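Local coordinates for protein putative cytochrome P450 154A1 (Streptomyces coelicolor, PDB 1ODO) that binds a haem group and, in the pocket beside its iron, 4-phenyl-1H-imidazole, as a member of the cytochrome P450 family, at residues G74-A79 / L292-A297; D61-W66 / A83-F88; S56-D61 / T299-P304; R22-G27 / T31-L36. All blocks are in the same frame, centred on the assembly; numbering follows the deposited sequence.

Contact 1: residues G74-A79 / L292-A297; sequences GTWPLA and LPLRYA. With HEM (protoporphyrin IX containing Fe), chain B.
Trp76 reaches strand 292-297 with the far corner of its indole. Its atom CH2 lies 4.0 Å from Leu294 CD2 and 4.3 Å from Pro293 CB, an apolar contact in which the ring stands obliquely to both neighbours. With CG anti to the backbone N (chi1 -162°), the indole is held out from the loop toward the strand. The peptide bond between Pro293 and Leu294 is cis, and both residues point their side chains toward the indole. Behind the indole, Leu78 lays its CB over the centre of one face, 3.5 Å above the ring plane.

The polar bonds serve other partners. Within the loop, a type I turn from Trp76 to Ala79 is closed by Ala79 N to Trp76 O, 3.1 Å. Trp76 NE1 donates to Val35 O. From the strand, Arg295 grips a haem propionate with both terminal nitrogens: NH1 to O1D at 2.8 Å (142°) and NH2 to O2D at 2.9 Å (157°). The propionate carbon CGD sits in the guanidinium plane, at its edge, so the pair of bonds resists rotation of either group.

Strand 292-297 runs between strands 314-317 and 58-59 in the mixed sheet. Helix 80-83 packs beside the contact, with Val82 against Trp76 and Leu294 and Trp81 against Pro293.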
# COMPACT_ATOMS: atom_id res chain seq x y z
N GLY A 74 4.87 -10.56 -21.24
CA GLY A 74 5.98 -11.49 -21.22
C GLY A 74 7.35 -10.89 -20.96
O GLY A 74 8.30 -11.61 -20.66
N THR A 75 7.47 -9.57 -21.05
CA THR A 75 8.76 -8.92 -20.83
C THR A 75 8.83 -7.94 -19.66
O THR A 75 9.91 -7.70 -19.13
CB THR A 75 9.21 -8.16 -22.08
OG1 THR A 75 8.25 -7.14 -22.40
CG2 THR A 75 9.35 -9.11 -23.27
N TRP A 76 7.70 -7.37 -19.26
CA TRP A 76 7.69 -6.42 -18.15
C TRP A 76 7.79 -7.07 -16.77
O TRP A 76 6.99 -7.94 -16.43
CB TRP A 76 6.42 -5.57 -18.23
CG TRP A 76 6.47 -4.29 -17.45
CD1 TRP A 76 7.54 -3.45 -17.31
CD2 TRP A 76 5.36 -3.63 -16.83
NE1 TRP A 76 7.16 -2.30 -16.65
CE2 TRP A 76 5.82 -2.39 -16.34
CE3 TRP A 76 4.01 -3.97 -16.65
CZ2 TRP A 76 4.99 -1.48 -15.69
CZ3 TRP A 76 3.18 -3.06 -15.99
CH2 TRP A 76 3.67 -1.83 -15.52
N PRO A 77 8.77 -6.64 -15.97
CA PRO A 77 8.96 -7.19 -14.62
C PRO A 77 7.77 -6.93 -13.70
O PRO A 77 7.59 -7.63 -12.71
CB PRO A 77 10.23 -6.50 -14.14
CG PRO A 77 11.00 -6.29 -15.41
CD PRO A 77 9.92 -5.80 -16.35
N LEU A 78 6.96 -5.92 -14.03
CA LEU A 78 5.79 -5.59 -13.21
C LEU A 78 4.49 -6.16 -13.75
O LEU A 78 3.41 -5.74 -13.35
CB LEU A 78 5.65 -4.07 -13.08
CG LEU A 78 6.84 -3.30 -12.48
CD1 LEU A 78 6.44 -1.85 -12.27
CD2 LEU A 78 7.25 -3.93 -11.16
N ALA A 79 4.60 -7.13 -14.65
CA ALA A 79 3.43 -7.76 -15.26
C ALA A 79 2.33 -8.21 -14.29
O ALA A 79 1.15 -8.05 -14.58
CB ALA A 79 3.87 -8.95 -16.12
N LEU A 292 0.94 4.08 -8.63
CA LEU A 292 0.06 2.93 -8.79
C LEU A 292 -0.11 2.44 -10.23
O LEU A 292 -0.80 3.06 -11.03
CB LEU A 292 -1.32 3.25 -8.20
CG LEU A 292 -2.30 2.13 -7.82
CD1 LEU A 292 -2.81 1.40 -9.06
CD2 LEU A 292 -1.61 1.16 -6.87
N PRO A 293 0.54 1.32 -10.58
CA PRO A 293 0.40 0.79 -11.94
C PRO A 293 -0.86 -0.09 -11.94
O PRO A 293 -1.05 -0.88 -11.02
CB PRO A 293 1.68 -0.02 -12.11
CG PRO A 293 1.92 -0.54 -10.74
CD PRO A 293 1.61 0.63 -9.84
N LEU A 294 -1.73 0.05 -12.93
CA LEU A 294 -1.59 0.99 -14.03
C LEU A 294 -3.01 1.17 -14.58
O LEU A 294 -3.89 0.34 -14.33
CB LEU A 294 -0.69 0.38 -15.11
CG LEU A 294 -0.09 1.27 -16.20
CD1 LEU A 294 0.79 2.34 -15.56
CD2 LEU A 294 0.73 0.41 -17.17
N ARG A 295 -3.25 2.27 -15.29
CA ARG A 295 -4.57 2.54 -15.85
C ARG A 295 -4.40 2.83 -17.33
O ARG A 295 -3.30 3.11 -17.79
CB ARG A 295 -5.24 3.71 -15.13
CG ARG A 295 -5.89 3.31 -13.81
CD ARG A 295 -6.54 4.50 -13.13
NE ARG A 295 -7.42 4.11 -12.03
CZ ARG A 295 -7.01 3.73 -10.82
NH1 ARG A 295 -5.72 3.67 -10.53
NH2 ARG A 295 -7.91 3.40 -9.90
N TYR A 296 -5.50 2.77 -18.09
CA TYR A 296 -5.44 3.03 -19.52
C TYR A 296 -6.59 3.89 -20.00
O TYR A 296 -7.69 3.85 -19.44
CB TYR A 296 -5.44 1.70 -20.28
CG TYR A 296 -4.70 0.63 -19.52
CD1 TYR A 296 -5.38 -0.23 -18.65
CD2 TYR A 296 -3.31 0.56 -19.56
CE1 TYR A 296 -4.68 -1.11 -17.82
CE2 TYR A 296 -2.60 -0.31 -18.74
CZ TYR A 296 -3.29 -1.14 -17.87
OH TYR A 296 -2.58 -1.96 -17.02
N ALA A 297 -6.34 4.68 -21.03
CA ALA A 297 -7.37 5.55 -21.58
C ALA A 297 -8.26 4.73 -22.51
O ALA A 297 -7.78 4.12 -23.47
CB ALA A 297 -6.73 6.70 -22.35
CHA HEM B . -6.23 -0.81 -3.38
CHB HEM B . -6.78 -3.89 0.28
CHC HEM B . -3.76 -1.25 2.97
CHD HEM B . -3.20 1.80 -0.69
C1A HEM B . -6.67 -1.87 -2.63
C2A HEM B . -7.59 -2.91 -3.08
C3A HEM B . -7.74 -3.77 -2.06
C4A HEM B . -6.92 -3.30 -0.95
CMA HEM B . -8.61 -5.04 -2.03
CAA HEM B . -8.25 -2.95 -4.47
CBA HEM B . -9.50 -2.06 -4.52
CGA HEM B . -10.23 -2.02 -5.86
O1A HEM B . -9.48 -2.06 -6.90
O2A HEM B . -11.46 -1.93 -5.86
C1B HEM B . -6.01 -3.46 1.32
C2B HEM B . -5.90 -4.14 2.60
C3B HEM B . -5.04 -3.40 3.37
C4B HEM B . -4.63 -2.26 2.58
CMB HEM B . -6.62 -5.45 2.96
CAB HEM B . -4.56 -3.66 4.81
CBB HEM B . -5.67 -3.59 5.87
C1C HEM B . -3.35 -0.17 2.20
C2C HEM B . -2.42 0.86 2.66
C3C HEM B . -2.26 1.72 1.63
C4C HEM B . -3.08 1.23 0.54
CMC HEM B . -1.79 0.88 4.09
CAC HEM B . -1.39 3.00 1.50
CBC HEM B . -1.47 4.01 2.65
C1D HEM B . -3.96 1.37 -1.75
C2D HEM B . -4.04 2.01 -3.04
C3D HEM B . -4.89 1.27 -3.80
C4D HEM B . -5.35 0.18 -2.98
CMD HEM B . -3.27 3.28 -3.44
CAD HEM B . -5.25 1.54 -5.27
CBD HEM B . -6.13 2.76 -5.59
CGD HEM B . -6.27 2.82 -7.09
O1D HEM B . -5.69 3.73 -7.71
O2D HEM B . -6.93 1.90 -7.63
NA HEM B . -6.29 -2.14 -1.34
NB HEM B . -5.22 -2.31 1.33
NC HEM B . -3.74 0.08 0.91
ND HEM B . -4.77 0.24 -1.72
FE HEM B . -5.01 -1.02 -0.21

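Contact 2: residues D61-W66 / A83-F88; sequences DARAHW and AVENMF. With HEM (protoporphyrin IX containing Fe), chain B; PIM (4-phenyl-1H-imidazole), chain C.
Helix 62-65 meets the end of helix 80-83 where the chain turns toward the haem pocket, and Arg63 joins them through the carbonyl of Ala83. The bond from Arg63 NH2 to Ala83 O is weak, 3.3 Å with an angle of 138°, although the oxygen lies in the guanidinium plane at its edge. A bend at chi3 (-65°) folds the arginine back to this carbonyl. Glu85 CG comes over a guanidinium face, 4.1 Å from Arg63 NH2. The charged ends stay apart, with Arg63 NH2 and Glu85 OE2 separated by 4.7 Å, so any attraction is probably modest.

Asp61 N-caps the small helix: the N-H of Ala64 meets Asp61 OD1 from above the carboxylate plane, 63° out of it, with N and OD1 3.0 Å apart. Deeper along residues 83-88, Phe88 offers a ring face to 4-phenyl-1H-imidazole, whose C10 lies 3.6 Å above the ring centre. The ligand's N3 binds the haem iron at 2.3 Å. Met87 places SD 3.7 Å from the propionate oxygen O2A.

Residues 83-88 thus lead from a surface contact to the haem pocket; they precede helix 92-100, in the region corresponding to the B-C loop of cytochromes P450, which lines that pocket.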
# COMPACT_ATOMS: atom_id res chain seq x y z
N ASP A 61 -8.49 -2.32 -16.52
CA ASP A 61 -8.57 -3.60 -17.23
C ASP A 61 -7.68 -3.59 -18.46
O ASP A 61 -8.10 -3.18 -19.55
CB ASP A 61 -10.03 -3.87 -17.64
CG ASP A 61 -10.24 -5.28 -18.17
OD1 ASP A 61 -9.26 -5.91 -18.63
OD2 ASP A 61 -11.39 -5.75 -18.15
N ALA A 62 -6.44 -4.05 -18.29
CA ALA A 62 -5.46 -4.10 -19.37
C ALA A 62 -5.89 -5.02 -20.51
O ALA A 62 -5.74 -4.69 -21.69
CB ALA A 62 -4.11 -4.56 -18.83
N ARG A 63 -6.42 -6.18 -20.15
CA ARG A 63 -6.88 -7.15 -21.13
C ARG A 63 -7.86 -6.52 -22.11
O ARG A 63 -7.78 -6.74 -23.32
CB ARG A 63 -7.54 -8.32 -20.40
CG ARG A 63 -7.80 -9.54 -21.24
CD ARG A 63 -8.05 -10.77 -20.36
NE ARG A 63 -6.88 -11.16 -19.58
CZ ARG A 63 -6.53 -10.63 -18.41
NH1 ARG A 63 -7.27 -9.67 -17.86
NH2 ARG A 63 -5.44 -11.06 -17.78
N ALA A 64 -8.78 -5.71 -21.60
CA ALA A 64 -9.76 -5.07 -22.45
C ALA A 64 -9.39 -3.71 -23.02
O ALA A 64 -9.76 -3.38 -24.15
CB ALA A 64 -11.09 -4.94 -21.69
N HIS A 65 -8.62 -2.92 -22.26
CA HIS A 65 -8.25 -1.59 -22.74
C HIS A 65 -6.80 -1.21 -23.02
O HIS A 65 -6.52 -0.05 -23.32
CB HIS A 65 -8.87 -0.57 -21.78
CG HIS A 65 -10.34 -0.76 -21.57
ND1 HIS A 65 -11.26 -0.68 -22.59
CD2 HIS A 65 -11.05 -1.04 -20.45
CE1 HIS A 65 -12.47 -0.90 -22.12
NE2 HIS A 65 -12.37 -1.13 -20.82
N TRP A 66 -5.87 -2.16 -22.93
CA TRP A 66 -4.46 -1.85 -23.20
C TRP A 66 -3.98 -2.74 -24.36
O TRP A 66 -3.65 -3.91 -24.16
CB TRP A 66 -3.60 -2.10 -21.96
CG TRP A 66 -2.19 -1.58 -22.09
CD1 TRP A 66 -1.74 -0.63 -22.97
CD2 TRP A 66 -1.07 -1.92 -21.26
NE1 TRP A 66 -0.41 -0.36 -22.74
CE2 TRP A 66 0.02 -1.13 -21.69
CE3 TRP A 66 -0.88 -2.81 -20.19
CZ2 TRP A 66 1.28 -1.20 -21.09
CZ3 TRP A 66 0.37 -2.88 -19.59
CH2 TRP A 66 1.44 -2.08 -20.04
N ALA A 83 -1.63 -8.19 -14.78
CA ALA A 83 -2.05 -9.47 -15.33
C ALA A 83 -3.02 -10.28 -14.47
O ALA A 83 -3.67 -11.20 -14.97
CB ALA A 83 -0.82 -10.32 -15.68
N VAL A 84 -3.11 -9.96 -13.18
CA VAL A 84 -4.01 -10.69 -12.30
C VAL A 84 -5.45 -10.46 -12.73
O VAL A 84 -5.74 -9.51 -13.45
CB VAL A 84 -3.88 -10.25 -10.82
CG1 VAL A 84 -2.55 -10.70 -10.23
CG2 VAL A 84 -4.02 -8.73 -10.71
N GLU A 85 -6.33 -11.35 -12.30
CA GLU A 85 -7.74 -11.25 -12.63
C GLU A 85 -8.51 -11.10 -11.33
O GLU A 85 -8.97 -12.08 -10.75
CB GLU A 85 -8.22 -12.50 -13.37
CG GLU A 85 -7.55 -12.72 -14.72
CD GLU A 85 -8.00 -14.01 -15.38
OE1 GLU A 85 -9.21 -14.15 -15.64
OE2 GLU A 85 -7.14 -14.88 -15.62
N ASN A 86 -8.61 -9.87 -10.85
CA ASN A 86 -9.32 -9.59 -9.61
C ASN A 86 -9.88 -8.17 -9.69
O ASN A 86 -9.84 -7.55 -10.75
CB ASN A 86 -8.40 -9.75 -8.39
CG ASN A 86 -7.14 -8.92 -8.50
OD1 ASN A 86 -7.15 -7.83 -9.08
ND2 ASN A 86 -6.04 -9.42 -7.93
N MET A 87 -10.41 -7.65 -8.59
CA MET A 87 -10.98 -6.31 -8.61
C MET A 87 -9.95 -5.24 -8.98
O MET A 87 -10.31 -4.20 -9.54
CB MET A 87 -11.60 -5.97 -7.25
CG MET A 87 -10.58 -5.70 -6.15
SD MET A 87 -11.38 -5.34 -4.56
CE MET A 87 -11.55 -7.01 -3.90
N PHE A 88 -8.68 -5.49 -8.67
CA PHE A 88 -7.59 -4.56 -8.95
C PHE A 88 -7.39 -4.30 -10.45
O PHE A 88 -6.80 -3.29 -10.83
CB PHE A 88 -6.29 -5.11 -8.34
CG PHE A 88 -5.17 -4.10 -8.25
CD1 PHE A 88 -5.19 -3.10 -7.28
CD2 PHE A 88 -4.09 -4.16 -9.13
CE1 PHE A 88 -4.14 -2.19 -7.18
CE2 PHE A 88 -3.04 -3.25 -9.03
CZ PHE A 88 -3.06 -2.26 -8.06
CHA HEM B . -6.23 -0.81 -3.38
CHB HEM B . -6.78 -3.89 0.28
CHC HEM B . -3.76 -1.25 2.97
CHD HEM B . -3.20 1.80 -0.69
C1A HEM B . -6.67 -1.87 -2.63
C2A HEM B . -7.59 -2.91 -3.08
C3A HEM B . -7.74 -3.77 -2.06
C4A HEM B . -6.92 -3.30 -0.95
CMA HEM B . -8.61 -5.04 -2.03
CAA HEM B . -8.25 -2.95 -4.47
CBA HEM B . -9.50 -2.06 -4.52
CGA HEM B . -10.23 -2.02 -5.86
O1A HEM B . -9.48 -2.06 -6.90
O2A HEM B . -11.46 -1.93 -5.86
C1B HEM B . -6.01 -3.46 1.32
C2B HEM B . -5.90 -4.14 2.60
C3B HEM B . -5.04 -3.40 3.37
C4B HEM B . -4.63 -2.26 2.58
CMB HEM B . -6.62 -5.45 2.96
CAB HEM B . -4.56 -3.66 4.81
CBB HEM B . -5.67 -3.59 5.87
C1C HEM B . -3.35 -0.17 2.20
C2C HEM B . -2.42 0.86 2.66
C3C HEM B . -2.26 1.72 1.63
C4C HEM B . -3.08 1.23 0.54
CMC HEM B . -1.79 0.88 4.09
CAC HEM B . -1.39 3.00 1.50
CBC HEM B . -1.47 4.01 2.65
C1D HEM B . -3.96 1.37 -1.75
C2D HEM B . -4.04 2.01 -3.04
C3D HEM B . -4.89 1.27 -3.80
C4D HEM B . -5.35 0.18 -2.98
CMD HEM B . -3.27 3.28 -3.44
CAD HEM B . -5.25 1.54 -5.27
CBD HEM B . -6.13 2.76 -5.59
CGD HEM B . -6.27 2.82 -7.09
O1D HEM B . -5.69 3.73 -7.71
O2D HEM B . -6.93 1.90 -7.63
NA HEM B . -6.29 -2.14 -1.34
NB HEM B . -5.22 -2.31 1.33
NC HEM B . -3.74 0.08 0.91
ND HEM B . -4.77 0.24 -1.72
FE HEM B . -5.01 -1.02 -0.21
N1 PIM C . -1.41 -3.29 -1.27
C2 PIM C . -2.16 -2.47 -0.44
N3 PIM C . -3.25 -2.26 -0.97
C4 PIM C . -3.32 -2.87 -2.14
C5 PIM C . -2.17 -3.53 -2.35
C6 PIM C . -1.73 -4.38 -3.51
C7 PIM C . -0.78 -5.42 -3.26
C8 PIM C . -0.34 -6.24 -4.37
C9 PIM C . -0.88 -5.99 -5.66
C10 PIM C . -1.82 -4.95 -5.89
C11 PIM C . -2.22 -4.16 -4.78

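Contact 3: residues S56-D61 / T299-P304; sequences SDVSKD and TDIALP
Val58 and Ile301 form the inner, apolar part of this contact. Their branches cross at about a right angle, and Val58 CG2 stands 3.7 Å from Ile301 CD1. The isoleucine gets there by extension: CG1 is anti to its carbonyl carbon and CD1 continues outward (chi2 174°), so the terminal methyl does the touching. That methyl also lies 3.8 Å from the backbone oxygen Asp57 O. Leu52 of helix 46-52 packs on both Val58 and Ile301, adding a third apolar side chain.

Toward the partly exposed side the approach is just as close but changes character. Here Asp57 meets Thr299, the two crossing at a slant, and the carboxylate abuts a methyl group. Asp57 CG and Thr299 CG2 are 3.5 Å apart, and the same methyl is equally near Asp57 OD1. The threonine hydroxyl is turned elsewhere: chi1 of -172° sets OG1 opposite the backbone N, leaving it 5.4 Å from Asp57 OD1.

Hydrogen bonds are made next to the contact instead. Asp57 pairs by its backbone with Val298 and Ser59 with Tyr296, which makes strand 58-59 the edge strand of the mixed sheet, beside 292-297, while Ile301 pairs with Ile309 in a separate hairpin.

Between residues 56-61 and 299-304 themselves, then, cohesion comes from van der Waals contact of two kinds: apolar methyls backed by Leu52 on the inner side, and, on the partly exposed side, the Asp57 carboxylate resting against the Thr299 methyl without polar pairing.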
# COMPACT_ATOMS: atom_id res chain seq x y z
N SER A 56 -15.41 7.36 -16.77
CA SER A 56 -15.75 6.12 -17.43
C SER A 56 -14.73 5.85 -18.54
O SER A 56 -14.61 4.73 -19.04
CB SER A 56 -17.15 6.21 -18.04
OG SER A 56 -17.49 5.01 -18.71
N ASP A 57 -13.99 6.89 -18.92
CA ASP A 57 -12.98 6.77 -19.97
C ASP A 57 -11.60 6.30 -19.53
O ASP A 57 -10.67 6.28 -20.33
CB ASP A 57 -12.84 8.10 -20.71
CG ASP A 57 -14.15 8.56 -21.33
OD1 ASP A 57 -14.85 7.71 -21.91
OD2 ASP A 57 -14.46 9.76 -21.23
N VAL A 58 -11.47 5.91 -18.27
CA VAL A 58 -10.20 5.43 -17.73
C VAL A 58 -10.48 4.05 -17.15
O VAL A 58 -11.50 3.84 -16.49
CB VAL A 58 -9.67 6.38 -16.65
CG1 VAL A 58 -8.42 5.80 -16.01
CG2 VAL A 58 -9.35 7.74 -17.28
N SER A 59 -9.56 3.11 -17.38
CA SER A 59 -9.73 1.75 -16.89
C SER A 59 -8.47 1.07 -16.35
O SER A 59 -7.35 1.44 -16.69
CB SER A 59 -10.29 0.89 -18.03
OG SER A 59 -10.17 -0.50 -17.77
N LYS A 60 -8.69 0.05 -15.51
CA LYS A 60 -7.60 -0.71 -14.91
C LYS A 60 -7.58 -2.09 -15.57
O LYS A 60 -6.75 -2.94 -15.22
CB LYS A 60 -7.81 -0.90 -13.40
CG LYS A 60 -7.78 0.38 -12.58
CD LYS A 60 -7.39 0.07 -11.13
CE LYS A 60 -5.92 -0.35 -11.04
NZ LYS A 60 -5.58 -1.02 -9.76
N ASP A 61 -8.49 -2.32 -16.52
CA ASP A 61 -8.57 -3.60 -17.23
C ASP A 61 -7.68 -3.59 -18.46
O ASP A 61 -8.10 -3.18 -19.55
CB ASP A 61 -10.03 -3.87 -17.64
CG ASP A 61 -10.24 -5.28 -18.17
OD1 ASP A 61 -9.26 -5.91 -18.63
OD2 ASP A 61 -11.39 -5.75 -18.15
N THR A 299 -10.55 6.03 -24.26
CA THR A 299 -10.73 6.91 -25.41
C THR A 299 -9.75 8.07 -25.24
O THR A 299 -9.15 8.21 -24.18
CB THR A 299 -12.17 7.47 -25.47
OG1 THR A 299 -12.37 8.16 -26.71
CG2 THR A 299 -12.41 8.43 -24.31
N ASP A 300 -9.57 8.88 -26.28
CA ASP A 300 -8.64 10.00 -26.18
C ASP A 300 -9.09 10.90 -25.03
O ASP A 300 -10.29 11.14 -24.85
CB ASP A 300 -8.64 10.83 -27.47
CG ASP A 300 -7.85 10.17 -28.59
OD1 ASP A 300 -7.26 9.09 -28.39
OD2 ASP A 300 -7.82 10.76 -29.69
N ILE A 301 -8.13 11.41 -24.26
CA ILE A 301 -8.42 12.29 -23.14
C ILE A 301 -7.56 13.55 -23.24
O ILE A 301 -6.34 13.47 -23.39
CB ILE A 301 -8.11 11.60 -21.79
CG1 ILE A 301 -8.99 10.35 -21.63
CG2 ILE A 301 -8.35 12.58 -20.64
CD1 ILE A 301 -8.67 9.52 -20.41
N ALA A 302 -8.20 14.71 -23.16
CA ALA A 302 -7.48 15.98 -23.25
C ALA A 302 -6.79 16.36 -21.94
O ALA A 302 -7.38 16.25 -20.87
CB ALA A 302 -8.45 17.10 -23.65
N LEU A 303 -5.53 16.78 -22.04
CA LEU A 303 -4.76 17.18 -20.86
C LEU A 303 -4.87 18.69 -20.74
O LEU A 303 -5.13 19.38 -21.73
CB LEU A 303 -3.30 16.77 -21.02
CG LEU A 303 -2.99 15.29 -20.86
CD1 LEU A 303 -1.53 15.03 -21.20
CD2 LEU A 303 -3.29 14.86 -19.43
N PRO A 304 -4.66 19.24 -19.53
CA PRO A 304 -4.74 20.69 -19.31
C PRO A 304 -3.88 21.56 -20.23
O PRO A 304 -4.22 22.71 -20.49
CB PRO A 304 -4.34 20.83 -17.84
CG PRO A 304 -4.84 19.55 -17.24
CD PRO A 304 -4.39 18.53 -18.27

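Contact 4: residues R22-G27 / T31-L36; sequences RTLREG and TWVDVL
Leu24 and Val33 meet across this contact by aliphatic branches, with no flat group between them. The one aromatic ring of the two segments, Trp32, lies clear of the helix and meets Trp41 edge-to-face. The guanidinium groups are engaged elsewhere too, Arg22 in a salt bridge with Asp333 and Arg25 in a hydrogen bond to Ala321 O.

The apolar part is a single methyl pair, Leu24 CD2 to Val33 CG1 at 3.7 Å, where the side chains cross at about a right angle. Leu8 of strand 8-9 and Ser42 of strand 38-43 also touch both residues.

Water carries the polar part. Thr31, with OG1 anti to its carbonyl carbon (chi1 -60°), holds its hydroxyl near the backbone oxygens of Thr23 and Leu24. OG1 donates to one water at 2.7 Å, and that water donates onward to Leu24 O, also at 2.7 Å. A second water donates both to Thr31 OG1, at 3.1 Å, and to Thr23 O. The hydroxyl is thus both donor and acceptor, and Leu24 O is further engaged by Gly27 N at 3.0 Å. Gly27, which has no side chain, brings its CA to 3.4 Å from Thr31 OG1.

Helix 17-25 is the helix of a beta-alpha-beta unit and packs on the strand it leads into: it links strand 8-9 to its parallel neighbour 30-35 at one end of the mixed sheet.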
# COMPACT_ATOMS: atom_id res chain seq x y z
N ARG A 22 9.62 16.39 -6.90
CA ARG A 22 9.88 17.67 -7.55
C ARG A 22 10.10 17.55 -9.05
O ARG A 22 9.55 18.32 -9.83
CB ARG A 22 11.08 18.35 -6.90
CG ARG A 22 10.96 18.46 -5.39
CD ARG A 22 12.12 19.23 -4.78
NE ARG A 22 12.05 19.21 -3.32
CZ ARG A 22 10.99 19.60 -2.61
NH1 ARG A 22 9.90 20.05 -3.23
NH2 ARG A 22 11.01 19.54 -1.29
N THR A 23 10.90 16.56 -9.45
CA THR A 23 11.18 16.35 -10.86
C THR A 23 9.90 16.06 -11.64
O THR A 23 9.70 16.59 -12.73
CB THR A 23 12.18 15.19 -11.03
OG1 THR A 23 13.36 15.47 -10.28
CG2 THR A 23 12.54 15.02 -12.50
N LEU A 24 9.03 15.23 -11.08
CA LEU A 24 7.79 14.91 -11.76
C LEU A 24 6.87 16.12 -11.84
O LEU A 24 6.33 16.42 -12.91
CB LEU A 24 7.06 13.77 -11.04
CG LEU A 24 7.61 12.35 -11.25
CD1 LEU A 24 6.95 11.39 -10.26
CD2 LEU A 24 7.33 11.92 -12.69
N ARG A 25 6.69 16.83 -10.73
CA ARG A 25 5.82 18.00 -10.74
C ARG A 25 6.37 19.13 -11.62
O ARG A 25 5.63 20.04 -12.00
CB ARG A 25 5.56 18.49 -9.31
CG ARG A 25 4.63 17.56 -8.50
CD ARG A 25 3.87 18.36 -7.44
NE ARG A 25 4.81 19.13 -6.63
CZ ARG A 25 5.43 18.67 -5.55
NH1 ARG A 25 5.22 17.43 -5.13
NH2 ARG A 25 6.32 19.44 -4.93
N GLU A 26 7.65 19.05 -11.96
CA GLU A 26 8.29 20.05 -12.80
C GLU A 26 7.68 19.99 -14.21
O GLU A 26 7.73 20.96 -14.97
CB GLU A 26 9.79 19.74 -12.87
CG GLU A 26 10.64 20.71 -13.64
CD GLU A 26 12.10 20.30 -13.64
OE1 GLU A 26 12.61 19.89 -12.57
OE2 GLU A 26 12.75 20.38 -14.71
N GLY A 27 7.11 18.84 -14.56
CA GLY A 27 6.50 18.68 -15.87
C GLY A 27 5.06 19.13 -15.98
O GLY A 27 4.42 18.93 -17.02
N THR A 31 3.30 13.98 -16.87
CA THR A 31 4.57 13.80 -17.55
C THR A 31 4.69 12.37 -18.08
O THR A 31 4.31 11.41 -17.40
CB THR A 31 5.78 14.04 -16.61
OG1 THR A 31 5.74 15.38 -16.10
CG2 THR A 31 7.09 13.82 -17.36
N TRP A 32 5.23 12.24 -19.29
CA TRP A 32 5.42 10.93 -19.92
C TRP A 32 6.66 10.35 -19.24
O TRP A 32 7.74 10.95 -19.31
CB TRP A 32 5.65 11.13 -21.42
CG TRP A 32 5.67 9.88 -22.27
CD1 TRP A 32 6.70 9.45 -23.06
CD2 TRP A 32 4.60 8.95 -22.47
NE1 TRP A 32 6.34 8.32 -23.75
CE2 TRP A 32 5.06 7.98 -23.40
CE3 TRP A 32 3.31 8.83 -21.95
CZ2 TRP A 32 4.25 6.92 -23.83
CZ3 TRP A 32 2.51 7.77 -22.38
CH2 TRP A 32 2.99 6.83 -23.31
N VAL A 33 6.51 9.21 -18.57
CA VAL A 33 7.64 8.59 -17.89
C VAL A 33 7.85 7.13 -18.30
O VAL A 33 7.03 6.55 -19.01
CB VAL A 33 7.45 8.62 -16.35
CG1 VAL A 33 7.26 10.06 -15.86
CG2 VAL A 33 6.24 7.76 -15.96
N ASP A 34 8.95 6.57 -17.83
CA ASP A 34 9.28 5.18 -18.13
C ASP A 34 9.28 4.43 -16.80
O ASP A 34 9.98 4.81 -15.87
CB ASP A 34 10.66 5.08 -18.78
CG ASP A 34 11.07 3.64 -19.02
OD1 ASP A 34 11.11 3.22 -20.20
OD2 ASP A 34 11.36 2.93 -18.03
N VAL A 35 8.48 3.37 -16.73
CA VAL A 35 8.39 2.56 -15.52
C VAL A 35 8.89 1.16 -15.89
O VAL A 35 8.13 0.34 -16.41
CB VAL A 35 6.93 2.47 -15.01
CG1 VAL A 35 6.86 1.64 -13.73
CG2 VAL A 35 6.39 3.87 -14.78
N LEU A 36 10.17 0.92 -15.64
CA LEU A 36 10.79 -0.36 -15.95
C LEU A 36 10.56 -0.82 -17.40
O LEU A 36 10.27 -1.98 -17.66
CB LEU A 36 10.30 -1.44 -14.97
CG LEU A 36 11.00 -1.42 -13.60
CD1 LEU A 36 10.58 -0.19 -12.80
CD2 LEU A 36 10.64 -2.69 -12.83
O HOH W 1 8.62 15.91 -15.16
O HOH W 2 3.97 15.78 -14.13

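Overall arrangement
Three of the contacts cluster around the strand 292-297 of contact 1. The centres of contacts 1 and 2 are about 10 Å apart, and they touch where Tyr296 stacks on Trp66; both reach the haem, which Lys60 of contact 3 touches too. Contact 3 joins contact 1 through the sheet, with Arg295 CD 3.7 Å from Val58 CG1, and meets contact 2 at the shared Asp61 and where Lys60 NZ lies 2.8 Å from Phe88 O. Contact 4 stands at the far end of the same sheet and meets contact 1 through Leu78 CD1 and Val35 CG1, 3.8 Å apart. It does not touch contact 2 or contact 3, whose nearest atoms are about 8 and 7 Å away.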